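Local coordinates for ectonucleotide pyrophosphatase/phosphodiesterase family member 5 (Mus musculus, PDB 5VEO), which probably hydrolyses phosphodiester or pyrophosphate bonds in nucleotides outside the cell, as a zinc-dependent ectoenzyme of the nucleotide pyrophosphatase/phosphodiesterase family, at residues I250-V255 and I312-S317; A257-E262 and V299-A304; G226-S231 and A332-I337; P288-Y293 and D328-E333. The protein carries 1 engineered substitution. All coordinates share one frame; numbering follows the deposited sequence.

Interaction 2 pairs two strands, whereas the other three contacts join loops, turns or strand ends. Interaction 2 lies inside a small antiparallel sheet, where 257-262 pairs with 299-304 through backbone bonds and apolar side chains. Interaction 1 ties the turn before strand 255-260 of that sheet to strand 311-313 of a separate two-stranded parallel pair through a single serine bond, and its 312-317 segment carries a glycan on Asn315. Interactions 3 and 4 share Ala332 and Glu333 and are joined by a bond from His335 NE2 to Asn329 O. Interaction 3 is buried beside the zinc ligands and rests largely on backbone polar groups; interaction 4, partly buried, has a salt bridge reaching an exposed arginine.

Interaction 1 of 4, residues I250-V255 and I312-S317; sequences IDHSPV and ILQNKS. With NAG (2-acetamido-2-deoxy-beta-D-glucopyranose), chain J.
Ser253 OG accepts the backbone N-H of Ile312 at 2.8 Å, in an almost straight bond (176° at the hydrogen), and so ties the turn of a beta-hairpin to a neighbouring strand. The turn, 250-255, joins strands 247-249 and 255-260 and contains a cis peptide bond before Pro254; its partner is the end of strand 311-313. With chi1 at -170°, the serine hydroxyl is swung opposite its own backbone N, which brings it onto the incoming strand. The Ile312 side chain packs against backbone carbonyls around this one bond. Ile312 CD1 lies against the carbonyl of Pro254, 3.5 Å from its O, and Ile312 CB sits 3.6 Å from His252 O, a buried carbonyl with no polar partner in the model. Further out, the His252 ring and the Gln314 amide stand perpendicular to each other in a loose contact. Their polar ends are engaged elsewhere, His252 ND1 with Asp318 and Gln314 NE2 with Tyr247. Beyond the strand, Asn315 begins an N-glycosylation sequon, Asn-Lys-Ser. Asn315 OD1 takes the N-H of Ser317 at 3.2 Å, the donor lying 40° out of the carbonyl plane, and this closes an Asx turn. Asn315 ND2 is bonded covalently to C1 of the N-acetylglucosamine (1.4 Å), and the sugar's acetamido N2 donates to Ser317 OG at 3.3 Å.

Interaction 2 of 4, residues A257-E262 and V299-A304; sequences AILPKE and VQPIVA
Ile258 and Ile302 form an antiparallel hydrogen-bonded pair, and their backbones carry the polar part of this contact. Ile258 N donates to Ile302 O at 2.9 Å, whereas the return bond from Ile302 N to Ile258 O is longer and weak. One step along, Ala257 and Val303 make the adjacent non-hydrogen-bonded pair. Apolar contacts supply the rest. On one face of the sheet Ile258 CB lies 4.1 Å from Ile302 CB, and Ile302 CD1 reaches Pro260 CG at 3.8 Å; Leu272, Phe265 and Val268 of helix 265-272 cover these isoleucines. On the other face Gln300, bent at chi2 (-56°), folds back so that its CG meets Ala257 CB at 3.8 Å. Mixed contacts occur where strand 302-306 is just beginning. Gln300 OE1 rests 3.6 Å from Leu259 CB, and Leu259 CD1 packs on Pro301 CD at 3.8 Å, the two side chains running obliquely. Truncating Leu259 to an alanine would probably leave the Pro301 ring without its methyl partner and open a gap beside the Gln300 amide. Together these features describe the inner strand pair of a four-stranded antiparallel sheet, with strands 247-249 and 279-283 at its edges and a helix packed on one side.

Interaction 3 of 4, residues G226-S231 and A332-I337; sequences GMTQCS and AEMHPI
Glu333 reaches from Met227 to Thr228, starting with CB, which lies 3.8 Å from Met227 O. With CG anti to the carbonyl carbon (chi1 -71°) and the chain extended beyond it, the carboxylate is carried past Met227 to Thr228. There Glu333 OE1 and Thr228 OG1 are modelled only 2.3 Å apart; because Thr228 has two deposited conformers, that very short bond is doubtful in detail. A water that donates to Glu333 OE1 and accepts from Gln229 N at 2.9 Å extends the link to the next residue. Backbone bonds add to this. Glu333 O accepts from Met227 N at 3.0 Å and also takes a CA-H contact from Gly226, whose CA is 3.2 Å away, an approach that leaves no room for a beta carbon. Gly226 N makes a weak bond to Met334 O. Bent at chi2 and chi3, Met334 turns its CE methyl back onto the peptide between Met227 and Thr228, 3.8 Å from Thr228 N. The contact joins the loop leaving strand 218-222, just past the zinc ligands Asp224 and His225, to the 3-10 turn entering its antiparallel neighbour 338-341 in the central sheet of this alkaline phosphatase-like fold. Near Glu333 OE1, Arg25 offers only a long, weak ion pair while Glu308 brings a like charge, so protonation of one carboxylate may be favoured.

Interaction 4 of 4, residues P288-Y293 and D328-E333; sequences PERWHY and DNALAE
Arg290 and Trp291 both present N-H groups to Asp328, the first residue of a type I beta turn that also forms an Asx turn. With CG of Asp328 swung opposite its backbone N (chi1 -168°), the carboxylate reaches the two donors. The guanidinium grips it end-on in a salt bridge, Arg290 NH1 to Asp328 OD1 and Arg290 NH2 to Asp328 OD2, each 2.9 Å, with the two planes 33° apart. The indole stands nearly perpendicular to the carboxylate: Trp291 NE1 donates in its own ring plane to Asp328 OD1 at 3.0 Å, entering from above the carboxylate plane. Ala330 N, 3.0 Å from Asp328 OD1, is a third donor to that oxygen. The carboxylate is thereby fixed in rotation, and the gathered donors probably favour its ionised form. An asparagine at Asp328 would probably lose the salt bridge and leave the Arg290 charge without its mate. The Trp291 ring stacks with Phe54, and its CD1 edge lies 3.2 Å from Asn329 OD1. The Asp328 and Asn329 contacts tie the 3-10 turn of 288-293 to the loop that follows the zinc ligand His325. Asn329 ND2 bonds to Asn52 O. Between the turns, a water accepts from Arg290 NH1 at 3.0 Å and donates to Asn329 OD1 at 2.8 Å.

Interaction 1 of 4, residues I250-V255 and I312-S317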
loop_
_atom_site.group_PDB
_atom_site.type_symbol
_atom_site.label_atom_id
_atom_site.label_comp_id
_atom_site.label_asym_id
_atom_site.label_seq_id
_atom_site.Cartn_x
_atom_site.Cartn_y
_atom_site.Cartn_z
ATOM N N ILE A 250 5.323 -6.653 -18.399
ATOM C CA ILE A 250 4.359 -7.141 -17.416
ATOM C C ILE A 250 3.813 -6.001 -16.559
ATOM O O ILE A 250 2.633 -6.003 -16.179
ATOM C CB ILE A 250 5.033 -8.228 -16.558
ATOM C CG1 ILE A 250 5.563 -9.369 -17.432
ATOM C CG2 ILE A 250 4.078 -8.760 -15.498
ATOM C CD1 ILE A 250 4.533 -9.991 -18.294
ATOM N N ASP A 251 4.671 -5.049 -16.208
ATOM C CA ASP A 251 4.331 -3.858 -15.437
ATOM C C ASP A 251 5.158 -2.717 -16.018
ATOM O O ASP A 251 6.305 -2.942 -16.416
ATOM C CB ASP A 251 4.627 -4.081 -13.952
ATOM C CG ASP A 251 3.947 -3.064 -13.046
ATOM O OD1 ASP A 251 2.980 -2.385 -13.493
ATOM O OD2 ASP A 251 4.366 -2.984 -11.863
ATOM N N HIS A 252 4.589 -1.504 -16.105
ATOM C CA HIS A 252 5.201 -0.454 -16.952
ATOM C C HIS A 252 6.130 0.527 -16.228
ATOM O O HIS A 252 7.318 0.624 -16.551
ATOM C CB HIS A 252 4.112 0.329 -17.699
ATOM C CG HIS A 252 3.466 -0.435 -18.821
ATOM N ND1 HIS A 252 3.308 0.088 -20.089
ATOM C CD2 HIS A 252 2.926 -1.678 -18.862
ATOM C CE1 HIS A 252 2.698 -0.798 -20.859
ATOM N NE2 HIS A 252 2.456 -1.881 -20.141
ATOM N N SER A 253 5.590 1.336 -15.330
ATOM C CA SER A 253 6.369 2.448 -14.747
ATOM C C SER A 253 5.979 2.621 -13.295
ATOM O O SER A 253 4.800 2.519 -12.965
ATOM C CB SER A 253 6.139 3.755 -15.510
ATOM O OG SER A 253 7.052 4.776 -15.114
ATOM N N PRO A 254 6.953 2.930 -12.423
ATOM C CA PRO A 254 8.374 3.199 -12.666
ATOM C C PRO A 254 9.274 1.982 -12.488
ATOM O O PRO A 254 10.505 2.102 -12.556
ATOM C CB PRO A 254 8.689 4.256 -11.624
ATOM C CG PRO A 254 7.851 3.840 -10.448
ATOM C CD PRO A 254 6.573 3.300 -11.042
ATOM N N VAL A 255 8.678 0.818 -12.287
ATOM C CA VAL A 255 9.440 -0.425 -12.192
ATOM C C VAL A 255 8.965 -1.312 -13.333
ATOM O O VAL A 255 7.918 -1.962 -13.256
ATOM C CB VAL A 255 9.291 -1.092 -10.828
ATOM C CG1 VAL A 255 10.115 -2.390 -10.766
ATOM C CG2 VAL A 255 9.730 -0.098 -9.743
ATOM N N ILE A 312 8.609 5.714 -17.288
ATOM C CA ILE A 312 8.906 4.754 -18.344
ATOM C C ILE A 312 7.689 4.624 -19.239
ATOM O O ILE A 312 6.603 4.253 -18.775
ATOM C CB ILE A 312 9.294 3.383 -17.779
ATOM C CG1 ILE A 312 10.405 3.530 -16.748
ATOM C CG2 ILE A 312 9.687 2.441 -18.929
ATOM C CD1 ILE A 312 10.691 2.245 -16.013
ATOM N N LEU A 313 7.881 4.909 -20.521
ATOM C CA LEU A 313 6.851 4.755 -21.538
ATOM C C LEU A 313 7.326 3.701 -22.517
ATOM O O LEU A 313 8.483 3.724 -22.945
ATOM C CB LEU A 313 6.574 6.056 -22.286
ATOM C CG LEU A 313 5.531 6.989 -21.650
ATOM C CD1 LEU A 313 5.932 7.544 -20.338
ATOM C CD2 LEU A 313 5.219 8.130 -22.606
ATOM N N GLN A 314 6.457 2.758 -22.845
ATOM C CA GLN A 314 6.877 1.762 -23.807
ATOM C C GLN A 314 6.993 2.389 -25.180
ATOM O O GLN A 314 7.965 2.152 -25.900
ATOM C CB GLN A 314 5.919 0.586 -23.826
ATOM C CG GLN A 314 6.478 -0.517 -24.657
ATOM C CD GLN A 314 5.687 -1.775 -24.533
ATOM O OE1 GLN A 314 4.497 -1.751 -24.203
ATOM N NE2 GLN A 314 6.339 -2.894 -24.780
ATOM N N ASN A 315 6.028 3.220 -25.544
ATOM C CA ASN A 315 6.162 4.024 -26.739
ATOM C C ASN A 315 5.464 5.360 -26.499
ATOM O O ASN A 315 4.994 5.656 -25.387
ATOM C CB ASN A 315 5.653 3.248 -27.964
ATOM C CG ASN A 315 4.155 2.996 -27.941
ATOM O OD1 ASN A 315 3.412 3.633 -27.209
ATOM N ND2 ASN A 315 3.706 2.052 -28.775
ATOM N N LYS A 316 5.439 6.186 -27.549
ATOM C CA LYS A 316 5.032 7.584 -27.424
ATOM C C LYS A 316 3.632 7.754 -26.862
ATOM O O LYS A 316 3.328 8.813 -26.303
ATOM C CB LYS A 316 5.084 8.275 -28.785
ATOM C CG LYS A 316 6.428 8.257 -29.448
ATOM C CD LYS A 316 7.058 9.625 -29.460
ATOM C CE LYS A 316 8.427 9.556 -30.095
ATOM N NZ LYS A 316 9.491 9.979 -29.150
ATOM N N SER A 317 2.768 6.756 -27.013
ATOM C CA SER A 317 1.376 6.885 -26.610
ATOM C C SER A 317 1.062 6.114 -25.335
ATOM O O SER A 317 -0.115 5.943 -25.002
ATOM C CB SER A 317 0.459 6.418 -27.741
ATOM O OG SER A 317 0.509 5.008 -27.865
HETATM C C1 NAG J . 2.299 1.726 -28.868
HETATM C C2 NAG J . 1.719 2.126 -30.236
HETATM C C3 NAG J . 0.240 1.746 -30.319
HETATM C C4 NAG J . 0.038 0.281 -29.960
HETATM C C5 NAG J . 0.629 0.029 -28.580
HETATM C C6 NAG J . 0.497 -1.400 -28.108
HETATM C C7 NAG J . 2.830 4.088 -31.236
HETATM C C8 NAG J . 2.837 5.584 -31.323
HETATM N N2 NAG J . 1.883 3.555 -30.456
HETATM O O3 NAG J . -0.262 2.012 -31.625
HETATM O O4 NAG J . -1.351 -0.028 -29.960
HETATM O O5 NAG J . 2.031 0.334 -28.614
HETATM O O6 NAG J . 1.188 -2.299 -28.963
HETATM O O7 NAG J . 3.647 3.394 -31.841
#

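Interaction 2 of 4, residues A257-E262 and V299-A304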
loop_
_atom_site.group_PDB
_atom_site.type_symbol
_atom_site.label_atom_id
_atom_site.label_comp_id
_atom_site.label_asym_id
_atom_site.label_seq_id
_atom_site.Cartn_x
_atom_site.Cartn_y
_atom_site.Cartn_z
ATOM N N ALA A 257 8.763 -4.390 -15.379
ATOM C CA ALA A 257 8.960 -5.818 -15.182
ATOM C C ALA A 257 8.924 -6.432 -16.568
ATOM O O ALA A 257 7.877 -6.423 -17.220
ATOM C CB ALA A 257 7.878 -6.390 -14.276
ATOM N N ILE A 258 10.079 -6.913 -17.029
ATOM C CA ILE A 258 10.307 -7.253 -18.430
ATOM C C ILE A 258 10.548 -8.753 -18.545
ATOM O O ILE A 258 11.427 -9.303 -17.875
ATOM C CB ILE A 258 11.486 -6.451 -19.000
ATOM C CG1 ILE A 258 11.090 -4.971 -19.099
ATOM C CG2 ILE A 258 11.923 -6.996 -20.381
ATOM C CD1 ILE A 258 12.219 -4.043 -19.423
ATOM N N LEU A 259 9.761 -9.399 -19.393
ATOM C CA LEU A 259 9.917 -10.818 -19.702
ATOM C C LEU A 259 10.384 -10.929 -21.143
ATOM O O LEU A 259 9.559 -10.845 -22.070
ATOM C CB LEU A 259 8.595 -11.556 -19.508
ATOM C CG LEU A 259 8.587 -13.048 -19.877
ATOM C CD1 LEU A 259 9.621 -13.792 -19.085
ATOM C CD2 LEU A 259 7.207 -13.602 -19.624
ATOM N N PRO A 260 11.686 -11.076 -21.393
ATOM C CA PRO A 260 12.148 -11.248 -22.771
ATOM C C PRO A 260 11.551 -12.510 -23.361
ATOM O O PRO A 260 11.334 -13.495 -22.653
ATOM C CB PRO A 260 13.672 -11.363 -22.628
ATOM C CG PRO A 260 13.985 -10.726 -21.326
ATOM C CD PRO A 260 12.808 -11.062 -20.445
ATOM N N LYS A 261 11.255 -12.460 -24.655
ATOM C CA LYS A 261 10.890 -13.673 -25.367
ATOM C C LYS A 261 12.058 -14.649 -25.342
ATOM O O LYS A 261 13.203 -14.289 -25.058
ATOM C CB LYS A 261 10.503 -13.356 -26.806
ATOM C CG LYS A 261 9.398 -12.343 -26.921
ATOM C CD LYS A 261 8.030 -12.949 -27.049
ATOM C CE LYS A 261 7.061 -11.828 -27.389
ATOM N NZ LYS A 261 5.810 -12.258 -28.059
ATOM N N GLU A 262 11.763 -15.897 -25.660
ATOM C CA GLU A 262 12.793 -16.929 -25.654
ATOM C C GLU A 262 13.960 -16.546 -26.555
ATOM O O GLU A 262 13.768 -16.140 -27.705
ATOM C CB GLU A 262 12.202 -18.250 -26.109
ATOM C CG GLU A 262 13.271 -19.340 -26.209
ATOM C CD GLU A 262 12.703 -20.728 -26.366
ATOM O OE1 GLU A 262 11.471 -20.832 -26.572
ATOM O OE2 GLU A 262 13.498 -21.702 -26.281
ATOM N N VAL A 299 8.761 -12.307 -9.737
ATOM C CA VAL A 299 9.713 -11.277 -10.129
ATOM C C VAL A 299 10.286 -11.670 -11.485
ATOM O O VAL A 299 10.834 -12.772 -11.658
ATOM C CB VAL A 299 10.809 -11.102 -9.073
ATOM C CG1 VAL A 299 11.813 -10.041 -9.495
ATOM C CG2 VAL A 299 10.176 -10.760 -7.733
ATOM N N GLN A 300 10.115 -10.786 -12.465
ATOM C CA GLN A 300 10.455 -11.117 -13.839
ATOM C C GLN A 300 11.969 -11.155 -14.047
ATOM O O GLN A 300 12.732 -10.660 -13.215
ATOM C CB GLN A 300 9.809 -10.113 -14.790
ATOM C CG GLN A 300 8.279 -10.167 -14.784
ATOM C CD GLN A 300 7.764 -11.552 -15.103
ATOM O OE1 GLN A 300 8.278 -12.225 -16.001
ATOM N NE2 GLN A 300 6.761 -12.001 -14.350
ATOM N N PRO A 301 12.427 -11.746 -15.160
ATOM C CA PRO A 301 13.879 -11.931 -15.341
ATOM C C PRO A 301 14.668 -10.641 -15.403
ATOM O O PRO A 301 15.861 -10.640 -15.071
ATOM C CB PRO A 301 13.975 -12.694 -16.670
ATOM C CG PRO A 301 12.689 -13.406 -16.796
ATOM C CD PRO A 301 11.652 -12.483 -16.175
ATOM N N ILE A 302 14.053 -9.558 -15.874
ATOM C CA ILE A 302 14.681 -8.245 -15.922
ATOM C C ILE A 302 13.728 -7.278 -15.246
ATOM O O ILE A 302 12.528 -7.275 -15.540
ATOM C CB ILE A 302 14.979 -7.792 -17.363
ATOM C CG1 ILE A 302 16.045 -8.695 -17.987
ATOM C CG2 ILE A 302 15.447 -6.339 -17.397
ATOM C CD1 ILE A 302 16.335 -8.420 -19.455
ATOM N N VAL A 303 14.266 -6.460 -14.358
ATOM C CA VAL A 303 13.500 -5.434 -13.663
ATOM C C VAL A 303 14.281 -4.143 -13.824
ATOM O O VAL A 303 15.444 -4.070 -13.414
ATOM C CB VAL A 303 13.284 -5.777 -12.182
ATOM C CG1 VAL A 303 12.606 -4.621 -11.439
ATOM C CG2 VAL A 303 12.442 -7.019 -12.045
ATOM N N ALA A 304 13.658 -3.145 -14.460
ATOM C CA ALA A 304 14.312 -1.891 -14.782
ATOM C C ALA A 304 13.623 -0.793 -13.990
ATOM O O ALA A 304 12.419 -0.573 -14.150
ATOM C CB ALA A 304 14.260 -1.610 -16.282
#

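Interaction 3 of 4, residues G226-S231 and A332-I337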
loop_
_atom_site.group_PDB
_atom_site.type_symbol
_atom_site.label_atom_id
_atom_site.label_comp_id
_atom_site.label_asym_id
_atom_site.label_seq_id
_atom_site.Cartn_x
_atom_site.Cartn_y
_atom_site.Cartn_z
ATOM N N GLY A 226 3.649 7.328 -0.757
ATOM C CA GLY A 226 3.530 8.728 -1.088
ATOM C C GLY A 226 3.360 8.959 -2.576
ATOM O O GLY A 226 2.628 8.234 -3.271
ATOM N N MET A 227 4.023 9.996 -3.079
ATOM C CA MET A 227 3.827 10.414 -4.461
ATOM C C MET A 227 4.955 11.365 -4.839
ATOM O O MET A 227 5.415 12.141 -4.000
ATOM C CB MET A 227 2.464 11.113 -4.628
ATOM C CG MET A 227 2.002 11.383 -6.058
ATOM S SD MET A 227 1.446 9.904 -6.960
ATOM C CE MET A 227 -0.023 9.473 -6.055
ATOM N N THR A 228 5.406 11.297 -6.081
ATOM C CA THR A 228 6.436 12.213 -6.559
ATOM C C THR A 228 6.018 12.803 -7.902
ATOM O O THR A 228 5.217 12.228 -8.647
ATOM C CB THR A 228 7.841 11.557 -6.630
ATOM O OG1 THR A 228 8.864 12.572 -6.668
ATOM C CG2 THR A 228 8.035 10.767 -7.850
ATOM N N GLN A 229 6.557 13.986 -8.172
ATOM C CA GLN A 229 6.225 14.738 -9.375
ATOM C C GLN A 229 6.952 14.179 -10.587
ATOM O O GLN A 229 8.186 14.023 -10.584
ATOM C CB GLN A 229 6.580 16.214 -9.189
ATOM C CG GLN A 229 6.039 17.122 -10.269
ATOM C CD GLN A 229 4.562 17.474 -10.083
ATOM O OE1 GLN A 229 4.003 17.319 -9.006
ATOM N NE2 GLN A 229 3.937 17.961 -11.136
ATOM N N CYS A 230 6.193 13.967 -11.648
ATOM C CA CYS A 230 6.705 13.534 -12.936
ATOM C C CYS A 230 6.589 14.660 -13.958
ATOM O O CYS A 230 5.955 15.689 -13.718
ATOM C CB CYS A 230 5.963 12.293 -13.408
ATOM S SG CYS A 230 6.294 10.872 -12.301
ATOM N N SER A 231 7.212 14.441 -15.112
ATOM C CA SER A 231 7.326 15.473 -16.137
ATOM C C SER A 231 7.512 14.836 -17.504
ATOM O O SER A 231 8.263 13.869 -17.638
ATOM C CB SER A 231 8.519 16.384 -15.881
ATOM O OG SER A 231 8.677 17.312 -16.959
ATOM N N ALA A 332 12.175 9.423 0.567
ATOM C CA ALA A 332 11.233 10.045 1.492
ATOM C C ALA A 332 9.873 10.289 0.845
ATOM O O ALA A 332 8.829 10.128 1.506
ATOM C CB ALA A 332 11.811 11.357 2.018
ATOM N N GLU A 333 9.856 10.671 -0.443
ATOM C CA GLU A 333 8.586 10.988 -1.085
ATOM C C GLU A 333 7.691 9.759 -1.226
ATOM O O GLU A 333 6.482 9.917 -1.423
ATOM C CB GLU A 333 8.807 11.652 -2.442
ATOM C CG GLU A 333 9.348 13.079 -2.268
ATOM C CD GLU A 333 9.562 13.880 -3.513
ATOM O OE1 GLU A 333 9.009 13.555 -4.558
ATOM O OE2 GLU A 333 10.322 14.881 -3.424
ATOM N N MET A 334 8.255 8.551 -1.136
ATOM C CA MET A 334 7.449 7.332 -1.195
ATOM C C MET A 334 6.862 6.942 0.155
ATOM O O MET A 334 6.041 6.010 0.204
ATOM C CB MET A 334 8.282 6.186 -1.745
ATOM C CG MET A 334 8.634 6.334 -3.204
ATOM S SD MET A 334 7.207 6.482 -4.288
ATOM C CE MET A 334 7.133 8.223 -4.540
ATOM N N HIS A 335 7.213 7.670 1.243
ATOM C CA HIS A 335 6.813 7.225 2.577
ATOM C C HIS A 335 5.424 7.743 2.961
ATOM O O HIS A 335 5.097 8.911 2.724
ATOM C CB HIS A 335 7.835 7.669 3.612
ATOM C CG HIS A 335 9.161 7.005 3.430
ATOM N ND1 HIS A 335 10.310 7.431 4.054
ATOM C CD2 HIS A 335 9.518 5.949 2.664
ATOM C CE1 HIS A 335 11.321 6.665 3.682
ATOM N NE2 HIS A 335 10.861 5.746 2.852
ATOM N N PRO A 336 4.609 6.885 3.572
ATOM C CA PRO A 336 3.257 7.263 3.978
ATOM C C PRO A 336 3.197 7.883 5.365
ATOM O O PRO A 336 4.049 7.641 6.215
ATOM C CB PRO A 336 2.543 5.911 4.020
ATOM C CG PRO A 336 3.622 4.979 4.501
ATOM C CD PRO A 336 4.895 5.471 3.836
ATOM N N ILE A 337 2.084 8.574 5.616
ATOM C CA ILE A 337 1.752 9.012 6.968
ATOM C C ILE A 337 1.515 7.808 7.868
ATOM O O ILE A 337 1.093 6.723 7.416
ATOM C CB ILE A 337 0.493 9.894 7.020
ATOM C CG1 ILE A 337 -0.684 9.163 6.362
ATOM C CG2 ILE A 337 0.764 11.272 6.529
ATOM C CD1 ILE A 337 -2.036 9.608 6.817
HETATM O O HOH W 1 8.109 15.327 -6.125
#

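Interaction 4 of 4, residues P288-Y293 and D328-E333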
loop_
_atom_site.group_PDB
_atom_site.type_symbol
_atom_site.label_atom_id
_atom_site.label_comp_id
_atom_site.label_asym_id
_atom_site.label_seq_id
_atom_site.Cartn_x
_atom_site.Cartn_y
_atom_site.Cartn_z
ATOM N N PRO A 288 18.775 -5.424 -5.758
ATOM C CA PRO A 288 19.255 -5.120 -4.403
ATOM C C PRO A 288 18.547 -5.898 -3.303
ATOM O O PRO A 288 17.312 -5.913 -3.217
ATOM C CB PRO A 288 18.982 -3.620 -4.282
ATOM C CG PRO A 288 19.152 -3.120 -5.680
ATOM C CD PRO A 288 18.559 -4.199 -6.547
ATOM N N GLU A 289 19.355 -6.497 -2.415
ATOM C CA GLU A 289 18.826 -7.261 -1.284
ATOM C C GLU A 289 17.925 -6.415 -0.401
ATOM O O GLU A 289 16.953 -6.926 0.171
ATOM C CB GLU A 289 19.969 -7.829 -0.443
ATOM C CG GLU A 289 20.716 -8.913 -1.137
ATOM C CD GLU A 289 19.890 -10.169 -1.290
ATOM O OE1 GLU A 289 18.987 -10.397 -0.456
ATOM O OE2 GLU A 289 20.138 -10.923 -2.254
ATOM N N ARG A 290 18.242 -5.123 -0.255
ATOM C CA ARG A 290 17.510 -4.296 0.694
ATOM C C ARG A 290 16.050 -4.130 0.306
ATOM O O ARG A 290 15.247 -3.743 1.163
ATOM C CB ARG A 290 18.152 -2.924 0.832
ATOM C CG ARG A 290 18.122 -2.075 -0.408
ATOM C CD ARG A 290 18.856 -0.761 -0.161
ATOM N NE ARG A 290 18.994 -0.021 -1.405
ATOM C CZ ARG A 290 18.098 0.854 -1.858
ATOM N NH1 ARG A 290 17.005 1.140 -1.155
ATOM N NH2 ARG A 290 18.305 1.454 -3.015
ATOM N N TRP A 291 15.691 -4.404 -0.955
ATOM C CA TRP A 291 14.297 -4.338 -1.389
ATOM C C TRP A 291 13.512 -5.609 -1.084
ATOM O O TRP A 291 12.278 -5.576 -1.149
ATOM C CB TRP A 291 14.222 -4.058 -2.888
ATOM C CG TRP A 291 14.527 -2.656 -3.273
ATOM C CD1 TRP A 291 14.421 -1.537 -2.484
ATOM C CD2 TRP A 291 14.963 -2.194 -4.557
ATOM N NE1 TRP A 291 14.767 -0.421 -3.196
ATOM C CE2 TRP A 291 15.098 -0.790 -4.473
ATOM C CE3 TRP A 291 15.240 -2.824 -5.769
ATOM C CZ2 TRP A 291 15.529 -0.013 -5.552
ATOM C CZ3 TRP A 291 15.669 -2.059 -6.834
ATOM C CH2 TRP A 291 15.791 -0.664 -6.726
ATOM N N HIS A 292 14.187 -6.712 -0.759
ATOM C CA HIS A 292 13.509 -7.963 -0.395
ATOM C C HIS A 292 12.448 -8.290 -1.430
ATOM O O HIS A 292 11.260 -8.490 -1.140
ATOM C CB HIS A 292 12.929 -7.865 1.004
ATOM C CG HIS A 292 13.949 -7.459 2.012
ATOM N ND1 HIS A 292 15.065 -8.223 2.275
ATOM C CD2 HIS A 292 14.073 -6.337 2.758
ATOM C CE1 HIS A 292 15.817 -7.604 3.166
ATOM N NE2 HIS A 292 15.235 -6.460 3.480
ATOM N N TYR A 293 12.891 -8.291 -2.675
ATOM C CA TYR A 293 11.969 -8.354 -3.781
ATOM C C TYR A 293 12.195 -9.566 -4.672
ATOM O O TYR A 293 11.217 -10.106 -5.179
ATOM C CB TYR A 293 12.046 -7.031 -4.576
ATOM C CG TYR A 293 10.884 -6.803 -5.487
ATOM C CD1 TYR A 293 11.039 -6.824 -6.862
ATOM C CD2 TYR A 293 9.617 -6.587 -4.970
ATOM C CE1 TYR A 293 9.967 -6.617 -7.698
ATOM C CE2 TYR A 293 8.531 -6.376 -5.796
ATOM C CZ TYR A 293 8.708 -6.425 -7.167
ATOM O OH TYR A 293 7.660 -6.214 -8.024
ATOM N N ASP A 328 11.911 3.338 -5.482
ATOM C CA ASP A 328 12.715 2.945 -4.331
ATOM C C ASP A 328 12.062 3.349 -3.006
ATOM O O ASP A 328 11.772 4.537 -2.783
ATOM C CB ASP A 328 14.089 3.602 -4.485
ATOM C CG ASP A 328 15.133 3.083 -3.527
ATOM O OD1 ASP A 328 14.811 2.453 -2.513
ATOM O OD2 ASP A 328 16.315 3.355 -3.812
ATOM N N ASN A 329 11.857 2.372 -2.103
ATOM C CA ASN A 329 11.219 2.659 -0.823
ATOM C C ASN A 329 12.128 3.402 0.150
ATOM O O ASN A 329 11.666 3.773 1.233
ATOM C CB ASN A 329 10.703 1.374 -0.165
ATOM C CG ASN A 329 11.807 0.411 0.202
ATOM O OD1 ASN A 329 12.851 0.330 -0.461
ATOM N ND2 ASN A 329 11.579 -0.342 1.266
ATOM N N ALA A 330 13.404 3.606 -0.181
ATOM C CA ALA A 330 14.238 4.462 0.651
ATOM C C ALA A 330 13.923 5.939 0.459
ATOM O O ALA A 330 14.347 6.765 1.267
ATOM C CB ALA A 330 15.712 4.212 0.340
ATOM N N LEU A 331 13.223 6.286 -0.607
ATOM C CA LEU A 331 12.961 7.682 -0.919
ATOM C C LEU A 331 11.891 8.248 -0.001
ATOM O O LEU A 331 10.792 7.684 0.118
ATOM C CB LEU A 331 12.519 7.813 -2.367
ATOM C CG LEU A 331 13.561 7.453 -3.414
ATOM C CD1 LEU A 331 12.885 7.244 -4.747
ATOM C CD2 LEU A 331 14.609 8.549 -3.533
ATOM N N ALA A 332 12.175 9.423 0.567
ATOM C CA ALA A 332 11.233 10.045 1.492
ATOM C C ALA A 332 9.873 10.289 0.845
ATOM O O ALA A 332 8.829 10.128 1.506
ATOM C CB ALA A 332 11.811 11.357 2.018
ATOM N N GLU A 333 9.856 10.671 -0.443
ATOM C CA GLU A 333 8.586 10.988 -1.085
ATOM C C GLU A 333 7.691 9.759 -1.226
ATOM O O GLU A 333 6.482 9.917 -1.423
ATOM C CB GLU A 333 8.807 11.652 -2.442
ATOM C CG GLU A 333 9.348 13.079 -2.268
ATOM C CD GLU A 333 9.562 13.880 -3.513
ATOM O OE1 GLU A 333 9.009 13.555 -4.558
ATOM O OE2 GLU A 333 10.322 14.881 -3.424
HETATM O O HOH W 2 12.939 -2.815 2.197
HETATM O O HOH W 3 15.246 -0.027 1.034
#